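PDB 5HUO: nicotinate-nucleotide diphosphorylase (Carboxylating) from Streptococcus pyogenes GA06023, which transfers the phosphoribosyl group of 5-phospho-alpha-D-ribose 1-diphosphate to quinolinate, releasing carbon dioxide and diphosphate and yielding nicotinate ribonucleotide for NAD(+) biosynthesis. Local coordinates for residues V69-K74 with D113-I118; V78-T83 with K175-V180; R87-F92 with L126-V131; I158-T163 with D288-G293. All coordinates share one frame; numbering follows the deposited sequence.

Contact 1 of 4, residues V69-K74 with D113-I118; sequences VSLFAK and DLVLEI
Leu71 holds CG anti to the backbone N (chi1 176°), which carries its isobutyl group alongside Val115, both side chains running the same way, with Leu71 CD2 4.0 Å from Val115 CG1. Phe72 turns the other way, CG lying beside the backbone N (chi1 -72°), and this brings the ring obliquely against Leu114, where Phe72 CE1 meets Leu114 CB at 4.0 Å. Next to that pair, Leu114 CD1 reaches over to Ser70 CB at 3.7 Å. The two strands run antiparallel, and between Leu71 and Phe72 their pairing slips by one residue in a classic beta bulge: Val115 and Leu116 both lie opposite Leu71. Leu71 N donates to Leu116 O at 2.7 Å, while Leu71 O accepts from Val115 N at 3.0 Å, a more bent bond (144° at the hydrogen). The extra residue leaves Val115 projecting toward the neighbouring strand, its CG2 4.2 Å from Ala73 CB. These are the two central strands of a four-stranded antiparallel sheet, with strand 95-98 beyond 113-118; strand 304-311, returning from the C-terminal end of the chain, completes it beyond 69-74. Val69, Leu71 and Ile118 share one face of the sheet; Leu125 of helix 122-153 packs on Val69 and Ile118, and Leu133 and Leu136 of the same helix pack on Leu71. Ser70, Phe72, Leu114 and Glu117 lie on the other face. At the end beyond the bulge, Ala73 N donates to Asp113 O, and the carboxylate OD2 of Asp113 is taken up by Thr110 N.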
loop_
_atom_site.group_PDB
_atom_site.type_symbol
_atom_site.label_atom_id
_atom_site.label_comp_id
_atom_site.label_asym_id
_atom_site.label_seq_id
_atom_site.Cartn_x
_atom_site.Cartn_y
_atom_site.Cartn_z
ATOM N N VAL A 69 -29.607 16.385 4.668
ATOM C CA VAL A 69 -28.875 17.630 4.466
ATOM C C VAL A 69 -28.887 17.957 3.004
ATOM O O VAL A 69 -28.877 17.081 2.176
ATOM C CB VAL A 69 -27.402 17.530 4.785
ATOM C CG1 VAL A 69 -26.787 18.926 4.841
ATOM C CG2 VAL A 69 -27.203 16.946 6.119
ATOM N N SER A 70 -28.875 19.238 2.705
ATOM C CA SER A 70 -28.949 19.732 1.341
ATOM C C SER A 70 -27.633 20.336 0.861
ATOM O O SER A 70 -26.971 21.087 1.577
ATOM C CB SER A 70 -30.077 20.752 1.226
ATOM O OG SER A 70 -31.311 20.104 1.413
ATOM N N LEU A 71 -27.300 20.019 -0.365
ATOM C CA LEU A 71 -26.156 20.584 -1.020
ATOM C C LEU A 71 -26.621 21.739 -1.907
ATOM O O LEU A 71 -27.402 21.533 -2.824
ATOM C CB LEU A 71 -25.458 19.547 -1.880
ATOM C CG LEU A 71 -24.268 20.066 -2.717
ATOM C CD1 LEU A 71 -23.102 20.538 -1.872
ATOM C CD2 LEU A 71 -23.828 18.966 -3.660
ATOM N N PHE A 72 -26.116 22.931 -1.631
ATOM C CA PHE A 72 -26.483 24.131 -2.348
ATOM C C PHE A 72 -25.296 24.711 -3.108
ATOM O O PHE A 72 -24.187 24.821 -2.581
ATOM C CB PHE A 72 -27.002 25.214 -1.392
ATOM C CG PHE A 72 -28.348 24.925 -0.828
ATOM C CD1 PHE A 72 -29.486 25.104 -1.622
ATOM C CD2 PHE A 72 -28.503 24.499 0.496
ATOM C CE1 PHE A 72 -30.737 24.786 -1.124
ATOM C CE2 PHE A 72 -29.751 24.223 0.989
ATOM C CZ PHE A 72 -30.862 24.355 0.180
ATOM N N ALA A 73 -25.551 25.110 -4.332
ATOM C CA ALA A 73 -24.587 25.892 -5.049
ATOM C C ALA A 73 -24.604 27.282 -4.467
ATOM O O ALA A 73 -25.667 27.826 -4.209
ATOM C CB ALA A 73 -24.931 25.938 -6.531
ATOM N N LYS A 74 -23.441 27.885 -4.296
ATOM C CA LYS A 74 -23.344 29.242 -3.728
ATOM C C LYS A 74 -22.736 30.276 -4.644
ATOM O O LYS A 74 -22.461 31.398 -4.249
ATOM C CB LYS A 74 -22.591 29.174 -2.425
ATOM C CG LYS A 74 -23.474 28.584 -1.344
ATOM C CD LYS A 74 -24.442 29.680 -0.847
ATOM C CE LYS A 74 -25.800 29.170 -0.278
ATOM N NZ LYS A 74 -25.777 29.019 1.230
ATOM N N ASP A 113 -29.091 27.192 -5.856
ATOM C CA ASP A 113 -29.628 25.958 -6.472
ATOM C C ASP A 113 -29.453 24.755 -5.551
ATOM O O ASP A 113 -28.405 24.572 -4.955
ATOM C CB ASP A 113 -28.898 25.622 -7.732
ATOM C CG ASP A 113 -29.291 26.445 -8.864
ATOM O OD1 ASP A 113 -30.140 27.370 -8.657
ATOM O OD2 ASP A 113 -28.730 26.184 -9.972
ATOM N N LEU A 114 -30.506 23.954 -5.456
ATOM C CA LEU A 114 -30.466 22.706 -4.703
ATOM C C LEU A 114 -29.952 21.559 -5.615
ATOM O O LEU A 114 -30.693 20.956 -6.389
ATOM C CB LEU A 114 -31.834 22.369 -4.124
ATOM C CG LEU A 114 -31.954 20.971 -3.512
ATOM C CD1 LEU A 114 -31.132 20.858 -2.271
ATOM C CD2 LEU A 114 -33.411 20.674 -3.180
ATOM N N VAL A 115 -28.681 21.260 -5.470
ATOM C CA VAL A 115 -28.025 20.273 -6.310
ATOM C C VAL A 115 -28.326 18.827 -5.877
ATOM O O VAL A 115 -28.634 17.981 -6.679
ATOM C CB VAL A 115 -26.518 20.490 -6.286
ATOM C CG1 VAL A 115 -25.810 19.429 -7.130
ATOM C CG2 VAL A 115 -26.182 21.888 -6.801
ATOM N N LEU A 116 -28.269 18.590 -4.584
ATOM C CA LEU A 116 -28.530 17.275 -4.017
ATOM C C LEU A 116 -29.077 17.355 -2.586
ATOM O O LEU A 116 -28.770 18.274 -1.844
ATOM C CB LEU A 116 -27.235 16.455 -3.952
ATOM C CG LEU A 116 -26.912 15.481 -5.042
ATOM C CD1 LEU A 116 -25.888 14.510 -4.486
ATOM C CD2 LEU A 116 -28.080 14.682 -5.569
ATOM N N GLU A 117 -29.811 16.307 -2.225
ATOM C CA GLU A 117 -30.123 16.020 -0.862
ATOM C C GLU A 117 -29.421 14.765 -0.501
ATOM O O GLU A 117 -29.398 13.814 -1.243
ATOM C CB GLU A 117 -31.608 15.885 -0.673
ATOM C CG GLU A 117 -32.307 17.240 -0.587
ATOM C CD GLU A 117 -33.825 17.170 -0.804
ATOM O OE1 GLU A 117 -34.329 16.248 -1.482
ATOM O OE2 GLU A 117 -34.502 18.112 -0.311
ATOM N N ILE A 118 -28.784 14.809 0.645
ATOM C CA ILE A 118 -28.031 13.677 1.170
ATOM C C ILE A 118 -28.716 13.090 2.424
ATOM O O ILE A 118 -28.926 13.802 3.403
ATOM C CB ILE A 118 -26.595 14.065 1.554
ATOM C CG1 ILE A 118 -25.868 14.671 0.398
ATOM C CG2 ILE A 118 -25.803 12.826 2.010
ATOM C CD1 ILE A 118 -25.922 16.177 0.367
#

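Contact 2 of 4, residues V78-T83 with K175-V180; sequences VLAGLT and KYAVRV
Val78 points its side chain at the end of helix 171-180, but touches it lightly, with CG1 4.4 Å from Val180 O. The contact joins the two domains: the connection from strand 77-78 into helix 82-92 of the N-terminal domain leans on a helix of the C-terminal open alpha/beta barrel. Leu79 turns its own side chain away and offers the backbone instead, Leu79 O lying 3.5 Å from Val180 CG1. That methyl stands anti to the Val180 backbone N (chi1 175°), which sends it out from the helix toward the connection. Ala80 follows and makes the apolar centre of the contact: its CB is 3.7 Å from Val180 CG1 and 4.5 Å from Ala177 CB, while Ala143 of helix 122-153 also packs on it. Gly81 takes the N-cap position of helix 82-92 with a positive phi (92°), where a side-chain carbon would be jammed against the carbonyl O of Ala80. Asp105 ties the two sides together here, its OD2 bonded to both Gly81 N and the hydroxyl of Tyr176, and its OD1 to Leu82 N. Val180 CG2 sits over one face of the Tyr176 ring, toward the rim, and Tyr176 CE2 lies 4.2 Å from Gly81 N, which is at the ring edge, near its plane.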
loop_
_atom_site.group_PDB
_atom_site.type_symbol
_atom_site.label_atom_id
_atom_site.label_comp_id
_atom_site.label_asym_id
_atom_site.label_seq_id
_atom_site.Cartn_x
_atom_site.Cartn_y
_atom_site.Cartn_z
ATOM N N VAL A 78 -20.104 26.041 -13.540
ATOM C CA VAL A 78 -20.393 24.720 -14.069
ATOM C C VAL A 78 -20.153 23.625 -13.053
ATOM O O VAL A 78 -19.186 23.647 -12.357
ATOM C CB VAL A 78 -19.548 24.442 -15.306
ATOM C CG1 VAL A 78 -19.922 23.128 -15.954
ATOM C CG2 VAL A 78 -19.758 25.552 -16.300
ATOM N N LEU A 79 -21.064 22.665 -13.015
ATOM C CA LEU A 79 -21.031 21.564 -12.020
ATOM C C LEU A 79 -20.167 20.445 -12.501
ATOM O O LEU A 79 -20.367 19.906 -13.589
ATOM C CB LEU A 79 -22.421 21.010 -11.720
ATOM C CG LEU A 79 -22.546 19.761 -10.838
ATOM C CD1 LEU A 79 -22.170 20.045 -9.391
ATOM C CD2 LEU A 79 -23.970 19.186 -10.901
ATOM N N ALA A 80 -19.187 20.087 -11.678
ATOM C CA ALA A 80 -18.289 18.924 -11.977
ATOM C C ALA A 80 -17.900 18.229 -10.706
ATOM O O ALA A 80 -17.571 18.882 -9.713
ATOM C CB ALA A 80 -17.038 19.367 -12.750
ATOM N N GLY A 81 -17.875 16.908 -10.778
ATOM C CA GLY A 81 -17.484 16.075 -9.635
ATOM C C GLY A 81 -18.612 15.619 -8.725
ATOM O O GLY A 81 -18.398 15.221 -7.612
ATOM N N LEU A 82 -19.809 15.643 -9.217
ATOM C CA LEU A 82 -20.987 15.262 -8.403
ATOM C C LEU A 82 -20.939 13.789 -7.908
ATOM O O LEU A 82 -21.237 13.530 -6.775
ATOM C CB LEU A 82 -22.263 15.452 -9.203
ATOM C CG LEU A 82 -23.547 15.263 -8.392
ATOM C CD1 LEU A 82 -23.706 16.401 -7.378
ATOM C CD2 LEU A 82 -24.762 15.239 -9.297
ATOM N N THR A 83 -20.541 12.853 -8.772
ATOM C CA THR A 83 -20.500 11.475 -8.362
ATOM C C THR A 83 -19.276 11.261 -7.480
ATOM O O THR A 83 -19.273 10.316 -6.654
ATOM C CB THR A 83 -20.518 10.447 -9.505
ATOM O OG1 THR A 83 -19.303 10.486 -10.171
ATOM C CG2 THR A 83 -21.562 10.723 -10.479
ATOM N N LYS A 175 -8.326 16.430 -15.187
ATOM C CA LYS A 175 -8.522 16.203 -16.629
ATOM C C LYS A 175 -10.006 16.060 -16.874
ATOM O O LYS A 175 -10.523 16.506 -17.897
ATOM C CB LYS A 175 -7.760 14.974 -17.098
ATOM C CG LYS A 175 -6.242 15.182 -17.037
ATOM C CD LYS A 175 -5.662 15.653 -18.371
ATOM C CE LYS A 175 -4.215 16.086 -18.208
ATOM N NZ LYS A 175 -3.578 16.448 -19.500
ATOM N N TYR A 176 -10.682 15.360 -15.968
ATOM C CA TYR A 176 -12.093 15.069 -16.134
ATOM C C TYR A 176 -12.850 16.409 -16.114
ATOM O O TYR A 176 -13.707 16.647 -16.971
ATOM C CB TYR A 176 -12.596 14.101 -15.034
ATOM C CG TYR A 176 -14.103 13.995 -14.921
ATOM C CD1 TYR A 176 -14.859 13.341 -15.897
ATOM C CD2 TYR A 176 -14.787 14.610 -13.859
ATOM C CE1 TYR A 176 -16.249 13.288 -15.817
ATOM C CE2 TYR A 176 -16.164 14.504 -13.758
ATOM C CZ TYR A 176 -16.889 13.861 -14.769
ATOM O OH TYR A 176 -18.245 13.833 -14.713
ATOM N N ALA A 177 -12.571 17.230 -15.110
ATOM C CA ALA A 177 -13.230 18.521 -14.949
ATOM C C ALA A 177 -13.086 19.433 -16.161
ATOM O O ALA A 177 -14.029 20.132 -16.545
ATOM C CB ALA A 177 -12.655 19.252 -13.757
ATOM N N VAL A 178 -11.916 19.434 -16.748
ATOM C CA VAL A 178 -11.726 20.121 -18.007
ATOM C C VAL A 178 -12.687 19.595 -19.122
ATOM O O VAL A 178 -13.226 20.371 -19.887
ATOM C CB VAL A 178 -10.275 19.986 -18.494
ATOM C CG1 VAL A 178 -10.122 20.501 -19.934
ATOM C CG2 VAL A 178 -9.340 20.721 -17.549
ATOM N N ARG A 179 -12.856 18.292 -19.258
ATOM C CA ARG A 179 -13.775 17.758 -20.287
ATOM C C ARG A 179 -15.171 18.208 -19.981
ATOM O O ARG A 179 -15.899 18.649 -20.839
ATOM C CB ARG A 179 -13.790 16.248 -20.339
ATOM C CG ARG A 179 -12.501 15.688 -20.853
ATOM C CD ARG A 179 -12.440 15.751 -22.382
ATOM N NE ARG A 179 -13.182 14.670 -23.040
ATOM C CZ ARG A 179 -13.505 14.679 -24.328
ATOM N NH1 ARG A 179 -13.143 15.665 -25.121
ATOM N NH2 ARG A 179 -14.232 13.697 -24.842
ATOM N N VAL A 180 -15.520 18.168 -18.710
ATOM C CA VAL A 180 -16.850 18.574 -18.258
ATOM C C VAL A 180 -17.134 20.018 -18.644
ATOM O O VAL A 180 -18.217 20.368 -18.992
ATOM C CB VAL A 180 -16.995 18.330 -16.729
ATOM C CG1 VAL A 180 -18.333 18.865 -16.219
ATOM C CG2 VAL A 180 -16.871 16.853 -16.401
#

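Contact 3 of 4, residues R87-F92 with L126-V131; sequences RVFTLF and LTCERV
Cys128 points toward helix 82-92 and sets its sulfur between two phenylalanines. SG lies 3.9 Å from the centroid of the Phe92 ring, 34° off the ring normal, and more distantly, at 5.1 Å, obliquely to that of Phe89: two sulfur-aromatic contacts on one thiol. The Phe92 ring comes there because its CG stands anti to the backbone N (chi1 -166°), directed at the opposing helix. Its far end continues to Thr127, whose CG2 meets Phe92 CZ at 3.8 Å, the two side chains crossing at about a right angle. Phe89 uses its CD1 side, 3.5 Å from Cys128 CB. One residue earlier, Val88 CG1 rests 3.9 Å from Val131 CG1. Farther out, Phe85 meets the Phe89 ring edge-to-face and Val95 and Phe97 of strand 95-98 back it, while Leu42 of helix 35-49 packs on Val88. Thr127 OG1 is held by Asp54 and by Arg123 O. No hydrogen bond crosses between the segments; this is apolar packing of two roughly antiparallel helices, at 142° and 9.2 Å between their segment axes, in the alpha/beta N-terminal domain.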
loop_
_atom_site.group_PDB
_atom_site.type_symbol
_atom_site.label_atom_id
_atom_site.label_comp_id
_atom_site.label_asym_id
_atom_site.label_seq_id
_atom_site.Cartn_x
_atom_site.Cartn_y
_atom_site.Cartn_z
ATOM N N ARG A 87 -19.503 9.734 -3.707
ATOM C CA ARG A 87 -18.718 8.521 -3.393
ATOM C C ARG A 87 -18.004 8.644 -2.061
ATOM O O ARG A 87 -17.829 7.689 -1.355
ATOM C CB ARG A 87 -17.730 8.223 -4.533
ATOM C CG ARG A 87 -16.981 6.925 -4.350
ATOM C CD ARG A 87 -17.893 5.729 -4.299
ATOM N NE ARG A 87 -17.149 4.501 -4.220
ATOM C CZ ARG A 87 -17.592 3.362 -3.688
ATOM N NH1 ARG A 87 -16.811 2.308 -3.605
ATOM N NH2 ARG A 87 -18.791 3.239 -3.225
ATOM N N VAL A 88 -17.653 9.849 -1.702
ATOM C CA VAL A 88 -17.024 10.086 -0.396
ATOM C C VAL A 88 -17.928 9.562 0.722
ATOM O O VAL A 88 -17.456 8.905 1.661
ATOM C CB VAL A 88 -16.730 11.563 -0.147
ATOM C CG1 VAL A 88 -16.216 11.782 1.259
ATOM C CG2 VAL A 88 -15.712 12.086 -1.128
ATOM N N PHE A 89 -19.217 9.854 0.624
ATOM C CA PHE A 89 -20.210 9.389 1.658
ATOM C C PHE A 89 -20.385 7.884 1.635
ATOM O O PHE A 89 -20.368 7.229 2.624
ATOM C CB PHE A 89 -21.579 10.033 1.460
ATOM C CG PHE A 89 -21.581 11.510 1.629
ATOM C CD1 PHE A 89 -21.735 12.073 2.865
ATOM C CD2 PHE A 89 -21.369 12.347 0.534
ATOM C CE1 PHE A 89 -21.680 13.447 3.029
ATOM C CE2 PHE A 89 -21.318 13.723 0.680
ATOM C CZ PHE A 89 -21.493 14.266 1.934
ATOM N N THR A 90 -20.491 7.366 0.450
ATOM C CA THR A 90 -20.763 5.959 0.206
ATOM C C THR A 90 -19.642 4.981 0.613
ATOM O O THR A 90 -19.903 3.862 1.009
ATOM C CB THR A 90 -21.096 5.802 -1.271
ATOM O OG1 THR A 90 -22.380 6.367 -1.457
ATOM C CG2 THR A 90 -21.204 4.430 -1.650
ATOM N N LEU A 91 -18.397 5.397 0.477
ATOM C CA LEU A 91 -17.265 4.636 1.024
ATOM C C LEU A 91 -17.238 4.587 2.558
ATOM O O LEU A 91 -16.789 3.612 3.148
ATOM C CB LEU A 91 -15.975 5.278 0.620
ATOM C CG LEU A 91 -15.572 5.129 -0.828
ATOM C CD1 LEU A 91 -14.390 6.059 -1.069
ATOM C CD2 LEU A 91 -15.188 3.698 -1.137
ATOM N N PHE A 92 -17.761 5.637 3.172
ATOM C CA PHE A 92 -17.772 5.794 4.629
ATOM C C PHE A 92 -18.931 5.069 5.333
ATOM O O PHE A 92 -18.756 4.498 6.409
ATOM C CB PHE A 92 -17.849 7.276 4.970
ATOM C CG PHE A 92 -17.538 7.606 6.409
ATOM C CD1 PHE A 92 -16.230 7.788 6.837
ATOM C CD2 PHE A 92 -18.560 7.765 7.320
ATOM C CE1 PHE A 92 -15.941 8.092 8.170
ATOM C CE2 PHE A 92 -18.290 8.073 8.648
ATOM C CZ PHE A 92 -16.974 8.242 9.083
ATOM N N LEU A 126 -21.984 14.642 8.624
ATOM C CA LEU A 126 -21.130 15.738 9.063
ATOM C C LEU A 126 -19.652 15.422 8.954
ATOM O O LEU A 126 -18.863 16.264 8.629
ATOM C CB LEU A 126 -21.470 16.143 10.474
ATOM C CG LEU A 126 -22.913 16.575 10.671
ATOM C CD1 LEU A 126 -23.119 17.169 12.051
ATOM C CD2 LEU A 126 -23.359 17.574 9.619
ATOM N N THR A 127 -19.295 14.191 9.196
ATOM C CA THR A 127 -17.922 13.815 9.152
ATOM C C THR A 127 -17.429 13.808 7.723
ATOM O O THR A 127 -16.267 14.093 7.458
ATOM C CB THR A 127 -17.722 12.428 9.830
ATOM O OG1 THR A 127 -18.028 12.572 11.212
ATOM C CG2 THR A 127 -16.306 11.947 9.751
ATOM N N CYS A 128 -18.265 13.374 6.799
ATOM C CA CYS A 128 -17.852 13.305 5.367
ATOM C C CYS A 128 -17.916 14.634 4.590
ATOM O O CYS A 128 -17.400 14.719 3.495
ATOM C CB CYS A 128 -18.683 12.277 4.605
ATOM S SG CYS A 128 -18.282 10.608 5.045
ATOM N N GLU A 129 -18.579 15.615 5.160
ATOM C CA GLU A 129 -18.931 16.837 4.463
ATOM C C GLU A 129 -17.761 17.581 3.788
ATOM O O GLU A 129 -17.771 17.838 2.604
ATOM C CB GLU A 129 -19.638 17.745 5.443
ATOM C CG GLU A 129 -19.769 19.206 5.041
ATOM C CD GLU A 129 -20.482 20.035 6.129
ATOM O OE1 GLU A 129 -20.447 21.287 6.023
ATOM O OE2 GLU A 129 -21.067 19.420 7.089
ATOM N N ARG A 130 -16.743 17.880 4.545
ATOM C CA ARG A 130 -15.640 18.788 4.114
ATOM C C ARG A 130 -14.843 18.144 2.998
ATOM O O ARG A 130 -14.511 18.785 2.013
ATOM C CB ARG A 130 -14.783 19.148 5.314
ATOM C CG ARG A 130 -13.541 19.980 5.130
ATOM C CD ARG A 130 -13.630 21.081 4.116
ATOM N NE ARG A 130 -14.814 21.887 4.276
ATOM C CZ ARG A 130 -15.444 22.537 3.288
ATOM N NH1 ARG A 130 -15.025 22.506 2.009
ATOM N NH2 ARG A 130 -16.547 23.203 3.584
ATOM N N VAL A 131 -14.562 16.854 3.136
ATOM C CA VAL A 131 -13.798 16.145 2.092
ATOM C C VAL A 131 -14.586 16.090 0.798
ATOM O O VAL A 131 -14.072 16.345 -0.271
ATOM C CB VAL A 131 -13.412 14.710 2.533
ATOM C CG1 VAL A 131 -12.911 13.900 1.362
ATOM C CG2 VAL A 131 -12.340 14.785 3.606
#

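Contact 4 of 4, residues I158-T163 with D288-G293; sequences IKVFDT and DYVSSG. With SO4 (sulfate ion), chain I.
Strands 159-161 and 289-291 run parallel, their segment axes 4.6 Å apart at 27°, with Lys159, Val160 and Phe161 paired to Tyr289, Val290 and Ser291. They are the first and last parallel strands, in sequence, of the C-terminal open alpha/beta barrel, brought side by side. The backbone ladder starts with Lys159 N on Asp288 O and ends with Ser292 N on Phe161 O; between these, Lys159 O accepts from Val290 N at 2.9 Å, and Val290 O from Phe161 N at 2.7 Å. On one face of the sheet the rings of Phe161 and Tyr289 lie obliquely over each other, centroids 4.0 Å apart and planes at 32°. Tyr289 CG sits between its backbone N and carbonyl carbon (chi1 66°), which folds the ring back over Phe161; Phe220 of a second subunit meets the same tyrosine ring. Val160 and Val290 occupy the other face, facing Leu295 and Ile274 respectively. Past the strand ends, a water bridges Thr163 OG1 and Ser292 O, 2.7 Å from each. Here, at the C-terminal ends of the strands where barrel enzymes place their active sites, a sulfate, probably from the crystallisation liquor, is hydrogen-bonded to Lys165 NZ and His297 NE2. Its O2 accepts from Gly293 N, though the modelled separation of 2.5 Å is doubtfully short.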
loop_
_atom_site.group_PDB
_atom_site.type_symbol
_atom_site.label_atom_id
_atom_site.label_comp_id
_atom_site.label_asym_id
_atom_site.label_seq_id
_atom_site.Cartn_x
_atom_site.Cartn_y
_atom_site.Cartn_z
ATOM N N ILE A 158 -11.915 25.968 -32.883
ATOM C CA ILE A 158 -10.686 25.870 -32.060
ATOM C C ILE A 158 -10.991 25.322 -30.670
ATOM O O ILE A 158 -11.793 25.863 -29.925
ATOM C CB ILE A 158 -9.992 27.218 -31.876
ATOM C CG1 ILE A 158 -9.690 27.839 -33.250
ATOM C CG2 ILE A 158 -8.732 27.039 -31.043
ATOM C CD1 ILE A 158 -9.137 29.246 -33.210
ATOM N N LYS A 159 -10.329 24.233 -30.348
ATOM C CA LYS A 159 -10.523 23.526 -29.096
ATOM C C LYS A 159 -9.607 24.049 -28.015
ATOM O O LYS A 159 -8.498 24.534 -28.276
ATOM C CB LYS A 159 -10.302 22.030 -29.285
ATOM C CG LYS A 159 -11.383 21.376 -30.083
ATOM C CD LYS A 159 -11.014 19.953 -30.483
ATOM C CE LYS A 159 -12.203 19.231 -31.105
ATOM N NZ LYS A 159 -12.638 19.826 -32.401
ATOM N N VAL A 160 -10.067 23.881 -26.796
ATOM C CA VAL A 160 -9.289 24.282 -25.634
ATOM C C VAL A 160 -8.754 23.063 -24.867
ATOM O O VAL A 160 -9.514 22.260 -24.364
ATOM C CB VAL A 160 -10.106 25.148 -24.695
ATOM C CG1 VAL A 160 -9.297 25.448 -23.431
ATOM C CG2 VAL A 160 -10.519 26.417 -25.377
ATOM N N PHE A 161 -7.427 22.958 -24.788
ATOM C CA PHE A 161 -6.728 21.775 -24.216
ATOM C C PHE A 161 -6.023 22.112 -22.923
ATOM O O PHE A 161 -5.641 23.253 -22.673
ATOM C CB PHE A 161 -5.689 21.242 -25.154
ATOM C CG PHE A 161 -6.213 20.255 -26.142
ATOM C CD1 PHE A 161 -7.118 20.630 -27.091
ATOM C CD2 PHE A 161 -5.752 18.959 -26.159
ATOM C CE1 PHE A 161 -7.586 19.729 -28.038
ATOM C CE2 PHE A 161 -6.200 18.048 -27.109
ATOM C CZ PHE A 161 -7.132 18.428 -28.052
ATOM N N ASP A 162 -5.920 21.114 -22.073
ATOM C CA ASP A 162 -5.198 21.241 -20.825
ATOM C C ASP A 162 -3.753 20.799 -20.990
ATOM O O ASP A 162 -3.259 20.628 -22.098
ATOM C CB ASP A 162 -5.903 20.465 -19.720
ATOM C CG ASP A 162 -6.108 19.023 -20.052
ATOM O OD1 ASP A 162 -5.325 18.439 -20.819
ATOM O OD2 ASP A 162 -7.104 18.450 -19.553
ATOM N N THR A 163 -3.072 20.599 -19.878
ATOM C CA THR A 163 -1.607 20.337 -19.858
ATOM C C THR A 163 -1.252 19.349 -18.735
ATOM O O THR A 163 -2.135 18.762 -18.103
ATOM C CB THR A 163 -0.829 21.652 -19.584
ATOM O OG1 THR A 163 -1.172 22.162 -18.287
ATOM C CG2 THR A 163 -1.139 22.700 -20.610
ATOM N N ASP A 288 -5.825 24.242 -34.926
ATOM C CA ASP A 288 -6.683 23.176 -34.385
ATOM C C ASP A 288 -7.051 23.360 -32.910
ATOM O O ASP A 288 -8.190 23.113 -32.523
ATOM C CB ASP A 288 -6.048 21.833 -34.614
ATOM C CG ASP A 288 -5.820 21.565 -36.104
ATOM O OD1 ASP A 288 -6.814 21.233 -36.795
ATOM O OD2 ASP A 288 -4.654 21.667 -36.550
ATOM N N TYR A 289 -6.084 23.772 -32.100
ATOM C CA TYR A 289 -6.371 24.051 -30.680
ATOM C C TYR A 289 -5.368 24.977 -29.969
ATOM O O TYR A 289 -4.334 25.330 -30.517
ATOM C CB TYR A 289 -6.484 22.769 -29.910
ATOM C CG TYR A 289 -5.213 21.945 -29.779
ATOM C CD1 TYR A 289 -4.790 21.118 -30.803
ATOM C CD2 TYR A 289 -4.526 21.895 -28.594
ATOM C CE1 TYR A 289 -3.700 20.282 -30.637
ATOM C CE2 TYR A 289 -3.427 21.071 -28.420
ATOM C CZ TYR A 289 -3.007 20.263 -29.453
ATOM O OH TYR A 289 -1.887 19.456 -29.288
ATOM N N VAL A 290 -5.755 25.409 -28.777
ATOM C CA VAL A 290 -4.869 26.080 -27.855
ATOM C C VAL A 290 -4.840 25.350 -26.533
ATOM O O VAL A 290 -5.774 24.604 -26.184
ATOM C CB VAL A 290 -5.319 27.501 -27.551
ATOM C CG1 VAL A 290 -5.360 28.295 -28.830
ATOM C CG2 VAL A 290 -6.661 27.545 -26.834
ATOM N N SER A 291 -3.778 25.567 -25.779
ATOM C CA SER A 291 -3.627 24.904 -24.441
ATOM C C SER A 291 -3.293 25.909 -23.363
ATOM O O SER A 291 -2.547 26.879 -23.603
ATOM C CB SER A 291 -2.577 23.758 -24.474
ATOM O OG SER A 291 -1.253 24.270 -24.697
ATOM N N SER A 292 -3.773 25.622 -22.172
ATOM C CA SER A 292 -3.552 26.472 -21.022
ATOM C C SER A 292 -3.280 25.666 -19.725
ATOM O O SER A 292 -4.079 24.881 -19.259
ATOM C CB SER A 292 -4.759 27.373 -20.803
ATOM O OG SER A 292 -4.524 28.285 -19.730
ATOM N N GLY A 293 -2.169 25.968 -19.095
ATOM C CA GLY A 293 -1.875 25.440 -17.748
ATOM C C GLY A 293 -2.748 25.987 -16.633
ATOM O O GLY A 293 -2.960 25.325 -15.632
HETATM S S SO4 I . 0.729 28.153 -18.900
HETATM O O1 SO4 I . 0.344 29.486 -19.384
HETATM O O2 SO4 I . -0.071 27.166 -19.623
HETATM O O3 SO4 I . 2.091 27.877 -19.321
HETATM O O4 SO4 I . 0.619 28.007 -17.430
HETATM O O HOH W 1 -3.728 22.663 -17.753
#

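Overall arrangement
Contacts 1 and 3 lie within the N-terminal domain, centres about 15 Å apart, as sheet and helix layers of one core: Ile118 CG2 of contact 1 is 4.2 Å from Phe89 CD1 of contact 3. Contact 2 stands between this domain and the barrel, its centre about 17 Å from those of contacts 1 and 4. It touches both, Leu82 CD1 packing on Val115 CG1 at 3.7 Å on one side, and Lys175 NZ forming a salt bridge with Asp162 OD1 at 3.0 Å on the other. Contact 4, beside the bound sulfate, has its centre about 34 Å from that of contact 3. Helix 82-92 links contacts 2 and 3.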